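Local coordinates for protein putative SnoaL-like polyketide cyclase (Jannaschia sp., PDB 3KKG) that probably acts as a SnoaL-like polyketide cyclase, a lyase of the NTF2-like fold whose relatives close polyketide rings, its own substrate being unidentified, at residues A[13-18]-A[122-127]; A[17-22]-A[73-78]; A[39-44]-A[55-60]; A[97-102]-A[131-136]. All blocks are in the same frame, centred on the assembly; numbering follows the deposited sequence.

All four contacts help assemble one NTF2-like cone. Interactions 1 and 2 share Arg17 and Leu18 and have centres 11 Å apart: the chain leaving helix 6-16 meets strand 123-131 on one flank and strand 72-81 on another. Interaction 3, centred 13 Å from interaction 1, lies on strand 41-45, the sheet neighbour of 123-131; Met127 O and Ile44 N, 2.9 Å apart, probably join them by a hydrogen bond. Interaction 4 is more distant, its centre about 25 Å from that of interaction 1, yet residues 131-136 continue strand 123-131 into helix 133-140. Glycol molecules, probably from the crystallisation liquor, lie beside interaction 4, and both interactions 2 and 4 approach the second subunit.

Interaction 1: residues A[13-18]-A[122-127]; sequences ETVLRL and GQVIEM
Thr14 OG1 has two partners: it is hydrogen-bonded to Gln10 O one turn back in its own helix, and it lies 2.7 Å from the oxygen of a water. That water donates to Gly122 O, again at 2.7 Å from its own oxygen, and so ties helix 6-16 to the start of strand 123-131. The contact is a helix-on-sheet layer of the NTF2-like cone, with 167 Å² buried between the two segments and no direct hydrogen bond across it. A chi1 of -66° in Thr14 sets OG1 beside the backbone N, where it can reach back along the helix, while CG2 is anti to that N and lies against Gly122 O at 3.9 Å.

Deeper in, the interface is aliphatic. Val124 points its side chain at the helix from a backbone still 7.7 Å away, as measured from Val124 CA to Val15 CA. Phe117 touches both Val15 and Leu18, Trp33 packs on Leu18, and Met37 packs on both Leu18 and Val124, so the cluster continues into the core. One methyl serves Val15 and Leu18 alike: Val124 CG2 is 4.2 Å from Val15 CG2 and 4.5 Å from Leu18 CD1.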
loop_
_atom_site.group_PDB
_atom_site.type_symbol
_atom_site.label_atom_id
_atom_site.label_comp_id
_atom_site.label_asym_id
_atom_site.label_seq_id
_atom_site.Cartn_x
_atom_site.Cartn_y
_atom_site.Cartn_z
ATOM N N GLU A 13 19.431 0.436 -4.045
ATOM C CA GLU A 13 20.119 -0.684 -4.689
ATOM C C GLU A 13 19.938 -1.981 -3.892
ATOM O O GLU A 13 19.646 -3.076 -4.443
ATOM C CB GLU A 13 21.595 -0.353 -4.906
ATOM C CG GLU A 13 21.826 0.781 -5.944
ATOM C CD GLU A 13 23.308 1.111 -6.165
ATOM O OE1 GLU A 13 24.143 0.205 -5.976
ATOM O OE2 GLU A 13 23.615 2.232 -6.609
ATOM N N THR A 14 20.113 -1.881 -2.593
ATOM C CA THR A 14 19.946 -3.034 -1.708
ATOM C C THR A 14 18.521 -3.579 -1.766
ATOM O O THR A 14 18.331 -4.801 -1.925
ATOM C CB THR A 14 20.375 -2.661 -0.290
ATOM O OG1 THR A 14 21.789 -2.416 -0.301
ATOM C CG2 THR A 14 19.983 -3.744 0.771
ATOM N N VAL A 15 17.525 -2.709 -1.662
ATOM C CA VAL A 15 16.142 -3.168 -1.711
ATOM C C VAL A 15 15.750 -3.778 -3.052
ATOM O O VAL A 15 15.045 -4.796 -3.129
ATOM C CB VAL A 15 15.172 -2.012 -1.356
ATOM C CG1 VAL A 15 13.797 -2.338 -1.823
ATOM C CG2 VAL A 15 15.275 -1.714 0.139
ATOM N N LEU A 16 16.235 -3.182 -4.144
ATOM C CA LEU A 16 15.820 -3.670 -5.453
ATOM C C LEU A 16 16.304 -5.115 -5.748
ATOM O O LEU A 16 15.704 -5.832 -6.567
ATOM C CB LEU A 16 16.172 -2.697 -6.578
ATOM C CG LEU A 16 15.226 -1.515 -6.708
ATOM C CD1 LEU A 16 15.771 -0.519 -7.761
ATOM C CD2 LEU A 16 13.801 -1.962 -7.026
ATOM N N ARG A 17 17.370 -5.545 -5.078
ATOM C CA ARG A 17 17.815 -6.938 -5.199
ATOM C C ARG A 17 16.721 -7.899 -4.791
ATOM O O ARG A 17 16.624 -8.998 -5.344
ATOM C CB ARG A 17 19.057 -7.200 -4.356
ATOM C CG ARG A 17 20.251 -6.419 -4.753
ATOM C CD ARG A 17 21.518 -6.839 -4.011
ATOM N NE ARG A 17 21.850 -8.240 -4.289
ATOM C CZ ARG A 17 22.319 -9.110 -3.400
ATOM N NH1 ARG A 17 22.535 -8.768 -2.135
ATOM N NH2 ARG A 17 22.595 -10.349 -3.794
ATOM N N LEU A 18 15.834 -7.469 -3.880
ATOM C CA LEU A 18 14.758 -8.326 -3.415
ATOM C C LEU A 18 13.676 -8.562 -4.460
ATOM O O LEU A 18 12.835 -9.430 -4.301
ATOM C CB LEU A 18 14.122 -7.724 -2.163
ATOM C CG LEU A 18 15.070 -7.526 -0.971
ATOM C CD1 LEU A 18 14.437 -6.739 0.162
ATOM C CD2 LEU A 18 15.587 -8.937 -0.490
ATOM N N GLY A 122 22.232 0.273 6.410
ATOM C CA GLY A 122 22.371 -0.488 5.171
ATOM C C GLY A 122 21.648 -1.832 5.073
ATOM O O GLY A 122 21.743 -2.486 4.051
ATOM N N GLN A 123 20.979 -2.245 6.155
ATOM C CA GLN A 123 20.287 -3.526 6.216
ATOM C C GLN A 123 18.787 -3.251 6.351
ATOM O O GLN A 123 18.382 -2.245 6.940
ATOM C CB GLN A 123 20.770 -4.349 7.425
ATOM C CG GLN A 123 22.279 -4.470 7.578
ATOM C CD GLN A 123 22.674 -5.257 8.829
ATOM O OE1 GLN A 123 23.048 -4.681 9.865
ATOM N NE2 GLN A 123 22.589 -6.570 8.737
ATOM N N VAL A 124 17.966 -4.138 5.797
ATOM C CA VAL A 124 16.528 -4.023 5.906
ATOM C C VAL A 124 16.058 -4.568 7.256
ATOM O O VAL A 124 16.345 -5.738 7.623
ATOM C CB VAL A 124 15.832 -4.775 4.760
ATOM C CG1 VAL A 124 14.315 -4.749 4.925
ATOM C CG2 VAL A 124 16.229 -4.221 3.399
ATOM N N ILE A 125 15.360 -3.729 8.005
ATOM C CA ILE A 125 14.833 -4.148 9.327
ATOM C C ILE A 125 13.318 -4.409 9.385
ATOM O O ILE A 125 12.830 -5.047 10.344
ATOM C CB ILE A 125 15.237 -3.148 10.425
ATOM C CG1 ILE A 125 14.570 -1.767 10.240
ATOM C CG2 ILE A 125 16.770 -2.981 10.452
ATOM C CD1 ILE A 125 14.796 -0.805 11.430
ATOM N N GLU A 126 12.592 -3.880 8.419
ATOM C CA GLU A 126 11.145 -4.065 8.405
ATOM C C GLU A 126 10.630 -3.909 6.981
ATOM O O GLU A 126 11.161 -3.104 6.183
ATOM C CB GLU A 126 10.452 -3.042 9.298
ATOM C CG GLU A 126 8.939 -3.282 9.414
ATOM C CD GLU A 126 8.280 -2.422 10.459
ATOM O OE1 GLU A 126 8.448 -2.720 11.649
ATOM O OE2 GLU A 126 7.682 -1.398 10.032
HETATM N N MSE A 127 9.613 -4.694 6.668
HETATM C CA MSE A 127 8.945 -4.679 5.401
HETATM C C MSE A 127 7.444 -4.736 5.644
HETATM O O MSE A 127 7.002 -5.652 6.328
HETATM C CB MSE A 127 9.377 -5.896 4.579
HETATM C CG MSE A 127 8.771 -5.998 3.213
HETATM SE SE MSE A 127 9.463 -7.544 2.296
HETATM C CE MSE A 127 8.521 -8.790 3.251
HETATM O O HOH W 1 22.719 -1.267 1.900
#

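Interaction 2: residues A[17-22]-A[73-78]; sequences RLFDEG and VVVENV
Phe19 carries its half of this contact from the first carbon outward. Its CB lies 4.0 Å from Val75 CG2, and the same methyl is equally close to Phe19 CG, so Val75 approaches the base of the ring obliquely. Next along, Phe19 CD2 meets Val73 CG2 at 4.0 Å, with this methyl at the ring edge and near its plane. Both valines cross the phenylalanine side chain at about a right angle. Farther out the ring packs on Val87 of the adjacent strand 84-94 and on Thr115 and Phe117 of strand 108-120, where the chain leaves helix 6-16 and packs on the sheet of the NTF2-like fold.

A chi1 of -65° sets CG anti to the carbonyl carbon of Phe19 and beside its backbone N, directing the ring to the strand. Separately, Phe19 O meets the other methyl of Val73, CG1, at 3.7 Å. Within 17-22, Arg17 O accepts from Asp20 N and Gly22 N, which reach it from opposite faces of the carbonyl plane. Arg17 NE donates almost straight (172°) to Glu21 OE2 at 2.8 Å, in the guanidinium plane but from above the carboxylate plane.

Further along the strand Glu76 forms a salt bridge with Arg128 of the second subunit. With 141 Å² buried and no hydrogen bond between the segments, the join rests on shape and dispersion, methyls against ring and carbonyl.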
loop_
_atom_site.group_PDB
_atom_site.type_symbol
_atom_site.label_atom_id
_atom_site.label_comp_id
_atom_site.label_asym_id
_atom_site.label_seq_id
_atom_site.Cartn_x
_atom_site.Cartn_y
_atom_site.Cartn_z
ATOM N N ARG A 17 17.370 -5.545 -5.078
ATOM C CA ARG A 17 17.815 -6.938 -5.199
ATOM C C ARG A 17 16.721 -7.899 -4.791
ATOM O O ARG A 17 16.624 -8.998 -5.344
ATOM C CB ARG A 17 19.057 -7.200 -4.356
ATOM C CG ARG A 17 20.251 -6.419 -4.753
ATOM C CD ARG A 17 21.518 -6.839 -4.011
ATOM N NE ARG A 17 21.850 -8.240 -4.289
ATOM C CZ ARG A 17 22.319 -9.110 -3.400
ATOM N NH1 ARG A 17 22.535 -8.768 -2.135
ATOM N NH2 ARG A 17 22.595 -10.349 -3.794
ATOM N N LEU A 18 15.834 -7.469 -3.880
ATOM C CA LEU A 18 14.758 -8.326 -3.415
ATOM C C LEU A 18 13.676 -8.562 -4.460
ATOM O O LEU A 18 12.835 -9.430 -4.301
ATOM C CB LEU A 18 14.122 -7.724 -2.163
ATOM C CG LEU A 18 15.070 -7.526 -0.971
ATOM C CD1 LEU A 18 14.437 -6.739 0.162
ATOM C CD2 LEU A 18 15.587 -8.937 -0.490
ATOM N N PHE A 19 13.724 -7.807 -5.545
ATOM C CA PHE A 19 12.776 -7.925 -6.633
ATOM C C PHE A 19 13.371 -8.667 -7.842
ATOM O O PHE A 19 12.687 -8.807 -8.852
ATOM C CB PHE A 19 12.213 -6.558 -7.044
ATOM C CG PHE A 19 11.390 -5.935 -5.934
ATOM C CD1 PHE A 19 12.001 -5.253 -4.893
ATOM C CD2 PHE A 19 10.044 -6.192 -5.869
ATOM C CE1 PHE A 19 11.237 -4.758 -3.858
ATOM C CE2 PHE A 19 9.265 -5.670 -4.817
ATOM C CZ PHE A 19 9.888 -4.987 -3.816
ATOM N N ASP A 20 14.618 -9.120 -7.705
ATOM C CA ASP A 20 15.319 -9.865 -8.768
ATOM C C ASP A 20 15.903 -11.121 -8.137
ATOM O O ASP A 20 15.199 -12.135 -8.007
ATOM C CB ASP A 20 16.353 -8.947 -9.454
ATOM C CG ASP A 20 17.134 -9.655 -10.527
ATOM O OD1 ASP A 20 16.559 -10.533 -11.164
ATOM O OD2 ASP A 20 18.259 -9.185 -10.755
ATOM N N GLU A 21 17.165 -11.092 -7.733
ATOM C CA GLU A 21 17.786 -12.295 -7.157
ATOM C C GLU A 21 17.142 -12.757 -5.829
ATOM O O GLU A 21 17.205 -13.936 -5.466
ATOM C CB GLU A 21 19.279 -12.105 -6.955
ATOM C CG GLU A 21 19.718 -10.892 -6.152
ATOM C CD GLU A 21 20.094 -9.666 -7.016
ATOM O OE1 GLU A 21 19.293 -9.196 -7.875
ATOM O OE2 GLU A 21 21.220 -9.154 -6.819
ATOM N N GLY A 22 16.524 -11.819 -5.102
ATOM C CA GLY A 22 15.860 -12.106 -3.830
ATOM C C GLY A 22 14.359 -12.284 -3.942
ATOM O O GLY A 22 13.663 -12.330 -2.933
ATOM N N VAL A 73 7.097 -10.188 -11.091
ATOM C CA VAL A 73 7.003 -8.818 -10.580
ATOM C C VAL A 73 7.653 -7.848 -11.549
ATOM O O VAL A 73 8.739 -8.088 -12.022
ATOM C CB VAL A 73 7.540 -8.718 -9.093
ATOM C CG1 VAL A 73 9.015 -9.089 -8.995
ATOM C CG2 VAL A 73 7.244 -7.321 -8.534
ATOM N N VAL A 74 6.945 -6.741 -11.806
ATOM C CA VAL A 74 7.483 -5.624 -12.593
ATOM C C VAL A 74 7.434 -4.393 -11.711
ATOM O O VAL A 74 6.353 -3.904 -11.334
ATOM C CB VAL A 74 6.728 -5.413 -13.898
ATOM C CG1 VAL A 74 7.355 -4.232 -14.666
ATOM C CG2 VAL A 74 6.815 -6.647 -14.798
ATOM N N VAL A 75 8.606 -3.877 -11.346
ATOM C CA VAL A 75 8.708 -2.671 -10.559
ATOM C C VAL A 75 8.259 -1.511 -11.408
ATOM O O VAL A 75 8.712 -1.343 -12.574
ATOM C CB VAL A 75 10.146 -2.477 -10.036
ATOM C CG1 VAL A 75 10.272 -1.070 -9.391
ATOM C CG2 VAL A 75 10.549 -3.577 -9.032
ATOM N N GLU A 76 7.392 -0.658 -10.867
ATOM C CA GLU A 76 7.050 0.544 -11.587
ATOM C C GLU A 76 7.139 1.872 -10.904
ATOM O O GLU A 76 6.943 2.892 -11.581
ATOM C CB GLU A 76 5.703 0.512 -12.133
ATOM C CG GLU A 76 4.705 0.254 -11.167
ATOM C CD GLU A 76 3.370 0.479 -11.826
ATOM O OE1 GLU A 76 2.937 -0.522 -12.490
ATOM O OE2 GLU A 76 2.789 1.581 -11.679
ATOM N N ASN A 77 7.460 1.872 -9.635
ATOM C CA ASN A 77 7.853 3.134 -9.014
ATOM C C ASN A 77 8.735 2.836 -7.829
ATOM O O ASN A 77 8.430 1.888 -7.088
ATOM C CB ASN A 77 6.622 3.981 -8.652
ATOM C CG ASN A 77 7.008 5.344 -8.126
ATOM O OD1 ASN A 77 7.263 5.485 -6.964
ATOM N ND2 ASN A 77 7.213 6.261 -9.021
ATOM N N VAL A 78 9.820 3.593 -7.632
ATOM C CA VAL A 78 10.646 3.533 -6.451
ATOM C C VAL A 78 10.703 4.970 -5.873
ATOM O O VAL A 78 11.029 5.934 -6.594
ATOM C CB VAL A 78 12.048 3.061 -6.736
ATOM C CG1 VAL A 78 12.920 3.096 -5.494
ATOM C CG2 VAL A 78 11.986 1.660 -7.418
#

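Interaction 3: residues A[39-44]-A[55-60]; sequences PGFRSI and EQAIAF
A helix laid across a curved sheet, one of the basic layers of the NTF2-like fold, is what joins strand 41-45 to helix 54-67. The strand alternates: Phe41 and Ser43 point toward the helix, while Arg42 and Ile44 point away. On that far side Arg42 forms salt bridges with Glu52 and Glu126. From the helix a single small residue, Ala57, does the meeting, and its size lets the backbones come close, with Ser43 CA and Ala57 CA 5.9 Å apart.

Ala57 CB touches the rim of the Phe41 ring, near its plane, spanning the CD2-CE2 bond; its distance to Phe41 CE2 is 3.6 Å. The ring is brought there by a chi1 of 172°, with CG anti to the backbone N, and it also packs on Val124 and Met127 of the adjoining strand. Ala57 CB is 3.9 Å from Ser43 CB as well, so one methyl touches both the aromatic edge and the serine CB.

Polar atoms are joined by way of solvent. A water donates to Ala57 O at 2.8 Å from its oxygen and lies 2.7 Å from Ser43 OG, but Ser43 was modelled in two conformers and the bridge is established for only one of them. Beyond Ala57 in the same helix, Ile58 packs on Trp29 and Trp33 of helix 29-36, and Phe60 meets Phe45 edge-to-face. With 136 Å² buried and no direct hydrogen bond across it, the contact seats an alanine-faced helix on the concave sheet, as in other NTF2-like proteins.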
loop_
_atom_site.group_PDB
_atom_site.type_symbol
_atom_site.label_atom_id
_atom_site.label_comp_id
_atom_site.label_asym_id
_atom_site.label_seq_id
_atom_site.Cartn_x
_atom_site.Cartn_y
_atom_site.Cartn_z
ATOM N N PRO A 39 18.828 -10.003 11.489
ATOM C CA PRO A 39 18.242 -11.198 12.123
ATOM C C PRO A 39 16.874 -10.952 12.774
ATOM O O PRO A 39 16.024 -11.845 12.812
ATOM C CB PRO A 39 19.289 -11.577 13.178
ATOM C CG PRO A 39 20.531 -10.893 12.724
ATOM C CD PRO A 39 20.168 -9.668 12.013
ATOM N N GLY A 40 16.685 -9.747 13.302
ATOM C CA GLY A 40 15.426 -9.355 13.931
ATOM C C GLY A 40 14.442 -8.687 12.966
ATOM O O GLY A 40 13.479 -8.069 13.410
ATOM N N PHE A 41 14.690 -8.827 11.663
ATOM C CA PHE A 41 13.755 -8.357 10.621
ATOM C C PHE A 41 12.328 -8.726 10.953
ATOM O O PHE A 41 12.039 -9.831 11.432
ATOM C CB PHE A 41 14.172 -8.973 9.303
ATOM C CG PHE A 41 13.210 -8.735 8.185
ATOM C CD1 PHE A 41 13.058 -7.498 7.647
ATOM C CD2 PHE A 41 12.501 -9.790 7.627
ATOM C CE1 PHE A 41 12.185 -7.306 6.543
ATOM C CE2 PHE A 41 11.700 -9.626 6.550
ATOM C CZ PHE A 41 11.492 -8.383 6.022
ATOM N N ARG A 42 11.431 -7.791 10.674
ATOM C CA ARG A 42 9.983 -7.961 10.890
ATOM C C ARG A 42 9.257 -7.748 9.556
ATOM O O ARG A 42 9.507 -6.768 8.858
ATOM C CB ARG A 42 9.437 -6.852 11.812
ATOM C CG ARG A 42 9.870 -6.942 13.227
ATOM C CD ARG A 42 9.801 -5.580 13.938
ATOM N NE ARG A 42 8.519 -4.913 13.743
ATOM C CZ ARG A 42 7.429 -5.072 14.490
ATOM N NH1 ARG A 42 7.402 -5.883 15.521
ATOM N NH2 ARG A 42 6.341 -4.385 14.200
ATOM N N SER A 43 8.339 -8.662 9.287
ATOM C CA SER A 43 7.536 -8.684 8.092
ATOM C C SER A 43 6.068 -8.440 8.483
ATOM O O SER A 43 5.553 -9.026 9.431
ATOM C CB SER A 43 7.693 -10.039 7.419
ATOM O OG SER A 43 6.941 -10.067 6.224
ATOM N N ILE A 44 5.410 -7.544 7.773
ATOM C CA ILE A 44 4.049 -7.163 8.085
ATOM C C ILE A 44 3.249 -7.310 6.783
ATOM O O ILE A 44 3.586 -6.655 5.771
ATOM C CB ILE A 44 3.976 -5.712 8.601
ATOM C CG1 ILE A 44 4.677 -5.603 9.965
ATOM C CG2 ILE A 44 2.506 -5.233 8.708
ATOM C CD1 ILE A 44 4.885 -4.164 10.448
ATOM N N GLU A 55 14.306 -15.894 9.786
ATOM C CA GLU A 55 13.920 -17.224 9.326
ATOM C C GLU A 55 12.404 -17.393 9.285
ATOM O O GLU A 55 11.863 -18.014 8.352
ATOM C CB GLU A 55 14.533 -18.302 10.186
ATOM C CG GLU A 55 16.043 -18.367 10.070
ATOM C CD GLU A 55 16.513 -18.502 8.648
ATOM O OE1 GLU A 55 15.898 -19.273 7.890
ATOM O OE2 GLU A 55 17.499 -17.827 8.282
ATOM N N GLN A 56 11.733 -16.813 10.282
ATOM C CA GLN A 56 10.255 -16.819 10.338
ATOM C C GLN A 56 9.675 -16.058 9.162
ATOM O O GLN A 56 8.713 -16.506 8.509
ATOM C CB GLN A 56 9.783 -16.214 11.649
ATOM C CG GLN A 56 10.131 -17.063 12.893
ATOM C CD GLN A 56 11.520 -16.791 13.492
ATOM O OE1 GLN A 56 12.370 -16.145 12.893
ATOM N NE2 GLN A 56 11.762 -17.347 14.684
ATOM N N ALA A 57 10.269 -14.905 8.880
ATOM C CA ALA A 57 9.795 -14.106 7.763
ATOM C C ALA A 57 10.051 -14.779 6.410
ATOM O O ALA A 57 9.226 -14.731 5.488
ATOM C CB ALA A 57 10.458 -12.739 7.795
ATOM N N ILE A 58 11.204 -15.403 6.266
ATOM C CA ILE A 58 11.475 -16.214 5.103
ATOM C C ILE A 58 10.473 -17.356 4.922
ATOM O O ILE A 58 9.991 -17.595 3.826
ATOM C CB ILE A 58 12.942 -16.778 5.165
ATOM C CG1 ILE A 58 13.955 -15.674 4.846
ATOM C CG2 ILE A 58 13.162 -17.992 4.212
ATOM C CD1 ILE A 58 15.398 -16.131 5.069
ATOM N N ALA A 59 10.178 -18.065 6.004
ATOM C CA ALA A 59 9.197 -19.145 5.963
ATOM C C ALA A 59 7.828 -18.664 5.484
ATOM O O ALA A 59 7.172 -19.334 4.697
ATOM C CB ALA A 59 9.090 -19.797 7.341
ATOM N N PHE A 60 7.419 -17.498 5.963
ATOM C CA PHE A 60 6.142 -16.912 5.583
ATOM C C PHE A 60 6.161 -16.586 4.083
ATOM O O PHE A 60 5.187 -16.831 3.339
ATOM C CB PHE A 60 5.868 -15.665 6.425
ATOM C CG PHE A 60 4.577 -14.986 6.100
ATOM C CD1 PHE A 60 3.403 -15.410 6.664
ATOM C CD2 PHE A 60 4.534 -13.948 5.194
ATOM C CE1 PHE A 60 2.204 -14.779 6.346
ATOM C CE2 PHE A 60 3.312 -13.315 4.869
ATOM C CZ PHE A 60 2.171 -13.726 5.434
HETATM O O HOH W 2 7.969 -12.250 4.984
#

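Interaction 4: residues A[97-102]-A[131-136]; sequences GPFLGV and TDLLAV
Phe99 opens a type I' beta turn that closes at Val102, fastened by Phe99 N to Val102 O at 3.0 Å and by Val102 N to Phe99 O. Leu100 and Gly101, its two central residues, both have positive phi. Facing this turn is the first turn of helix 133-140, the C-terminal helix of the NTF2-like fold. Asp132 is its N-cap: Asp132 OD1 accepts from Ala135 N at 3.0 Å, with an N-H...O angle of 157° and the donor well above the carboxylate plane. The other oxygen, Asp132 OD2, is hydrogen-bonded to Ser47 of the second subunit.

The backbones stay apart, Phe99 CA and Val136 CA being 10.1 Å from each other, so side chains do all the touching across the gap and bury 111 Å². Phe99 CE2 is the hub on the turn side. Val136 CG1, oblique to the ring, is 4.1 Å from Phe99 CE2, whereas Leu133 CD1 comes in at the ring edge, near its plane. Phe68 adds an edge-to-face partner to the Phe99 ring.

Leu133 starts off across the line between the segments, but chi1 of -171° sets CG anti to the backbone N, and with chi2 of 63° CD1 reaches the turn. Leu100 O is hydrogen-bonded to a triethylene glycol, presumably a crystallisation additive. Leu100 CG sits 3.8 Å above the plane of the Phe99 ring, over its centre, while Leu100 CD1 meets Leu133 CD1 tip to tip at 4.1 Å.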
loop_
_atom_site.group_PDB
_atom_site.type_symbol
_atom_site.label_atom_id
_atom_site.label_comp_id
_atom_site.label_asym_id
_atom_site.label_seq_id
_atom_site.Cartn_x
_atom_site.Cartn_y
_atom_site.Cartn_z
ATOM N N GLY A 97 -0.617 -23.300 -6.859
ATOM C CA GLY A 97 -0.511 -23.982 -5.548
ATOM C C GLY A 97 -1.512 -23.473 -4.535
ATOM O O GLY A 97 -2.225 -22.504 -4.748
ATOM N N PRO A 98 -1.542 -24.172 -3.386
ATOM C CA PRO A 98 -2.432 -23.720 -2.350
ATOM C C PRO A 98 -2.070 -22.328 -1.868
ATOM O O PRO A 98 -0.873 -21.990 -1.816
ATOM C CB PRO A 98 -2.183 -24.702 -1.196
ATOM C CG PRO A 98 -1.180 -25.597 -1.596
ATOM C CD PRO A 98 -0.719 -25.315 -2.993
ATOM N N PHE A 99 -3.067 -21.504 -1.608
ATOM C CA PHE A 99 -2.823 -20.094 -1.163
ATOM C C PHE A 99 -3.873 -19.649 -0.130
ATOM O O PHE A 99 -5.038 -19.543 -0.449
ATOM C CB PHE A 99 -2.883 -19.159 -2.372
ATOM C CG PHE A 99 -2.468 -17.738 -2.065
ATOM C CD1 PHE A 99 -1.135 -17.441 -1.837
ATOM C CD2 PHE A 99 -3.388 -16.722 -2.051
ATOM C CE1 PHE A 99 -0.748 -16.112 -1.613
ATOM C CE2 PHE A 99 -2.992 -15.424 -1.789
ATOM C CZ PHE A 99 -1.672 -15.126 -1.608
ATOM N N LEU A 100 -3.388 -19.406 1.067
ATOM C CA LEU A 100 -4.220 -18.867 2.156
ATOM C C LEU A 100 -5.543 -19.626 2.321
ATOM O O LEU A 100 -6.657 -19.047 2.428
ATOM C CB LEU A 100 -4.437 -17.355 1.972
ATOM C CG LEU A 100 -3.162 -16.516 1.877
ATOM C CD1 LEU A 100 -3.546 -15.000 1.796
ATOM C CD2 LEU A 100 -2.153 -16.819 3.004
ATOM N N GLY A 101 -5.410 -20.950 2.245
ATOM C CA GLY A 101 -6.528 -21.866 2.444
ATOM C C GLY A 101 -7.323 -22.216 1.206
ATOM O O GLY A 101 -8.270 -23.015 1.251
ATOM N N VAL A 102 -6.939 -21.659 0.059
ATOM C CA VAL A 102 -7.725 -21.906 -1.144
ATOM C C VAL A 102 -6.876 -22.976 -1.909
ATOM O O VAL A 102 -5.678 -22.737 -2.215
ATOM C CB VAL A 102 -7.867 -20.654 -1.998
ATOM C CG1 VAL A 102 -8.598 -20.930 -3.318
ATOM C CG2 VAL A 102 -8.618 -19.556 -1.219
ATOM N N THR A 131 -1.239 -5.542 -1.227
ATOM C CA THR A 131 -1.792 -5.656 -2.581
ATOM C C THR A 131 -3.290 -5.533 -2.520
ATOM O O THR A 131 -3.846 -5.212 -1.493
ATOM C CB THR A 131 -1.260 -6.907 -3.282
ATOM O OG1 THR A 131 -1.664 -6.873 -4.673
ATOM C CG2 THR A 131 -1.792 -8.213 -2.681
ATOM N N ASP A 132 -3.984 -5.857 -3.622
ATOM C CA ASP A 132 -5.452 -5.945 -3.545
ATOM C C ASP A 132 -5.791 -7.408 -3.237
ATOM O O ASP A 132 -6.165 -8.220 -4.075
ATOM C CB ASP A 132 -6.093 -5.542 -4.860
ATOM C CG ASP A 132 -7.601 -5.362 -4.713
ATOM O OD1 ASP A 132 -8.189 -5.857 -3.709
ATOM O OD2 ASP A 132 -8.225 -4.762 -5.624
ATOM N N LEU A 133 -5.602 -7.764 -1.963
ATOM C CA LEU A 133 -5.771 -9.125 -1.545
ATOM C C LEU A 133 -7.232 -9.543 -1.616
ATOM O O LEU A 133 -7.494 -10.707 -1.924
ATOM C CB LEU A 133 -5.225 -9.335 -0.129
ATOM C CG LEU A 133 -5.130 -10.764 0.378
ATOM C CD1 LEU A 133 -4.178 -11.606 -0.440
ATOM C CD2 LEU A 133 -4.654 -10.748 1.853
ATOM N N LEU A 134 -8.181 -8.644 -1.413
ATOM C CA LEU A 134 -9.593 -8.996 -1.575
ATOM C C LEU A 134 -9.865 -9.407 -3.025
ATOM O O LEU A 134 -10.534 -10.418 -3.309
ATOM C CB LEU A 134 -10.494 -7.807 -1.215
ATOM C CG LEU A 134 -11.977 -8.057 -1.392
ATOM C CD1 LEU A 134 -12.449 -9.210 -0.477
ATOM C CD2 LEU A 134 -12.774 -6.742 -1.125
ATOM N N ALA A 135 -9.309 -8.674 -3.993
ATOM C CA ALA A 135 -9.521 -9.026 -5.365
ATOM C C ALA A 135 -8.865 -10.378 -5.676
ATOM O O ALA A 135 -9.437 -11.188 -6.445
ATOM C CB ALA A 135 -8.996 -7.954 -6.331
ATOM N N VAL A 136 -7.684 -10.624 -5.133
ATOM C CA VAL A 136 -6.999 -11.908 -5.361
ATOM C C VAL A 136 -7.844 -13.055 -4.804
ATOM O O VAL A 136 -8.131 -14.062 -5.499
ATOM C CB VAL A 136 -5.594 -11.924 -4.768
ATOM C CG1 VAL A 136 -4.991 -13.351 -4.771
ATOM C CG2 VAL A 136 -4.636 -10.948 -5.518
#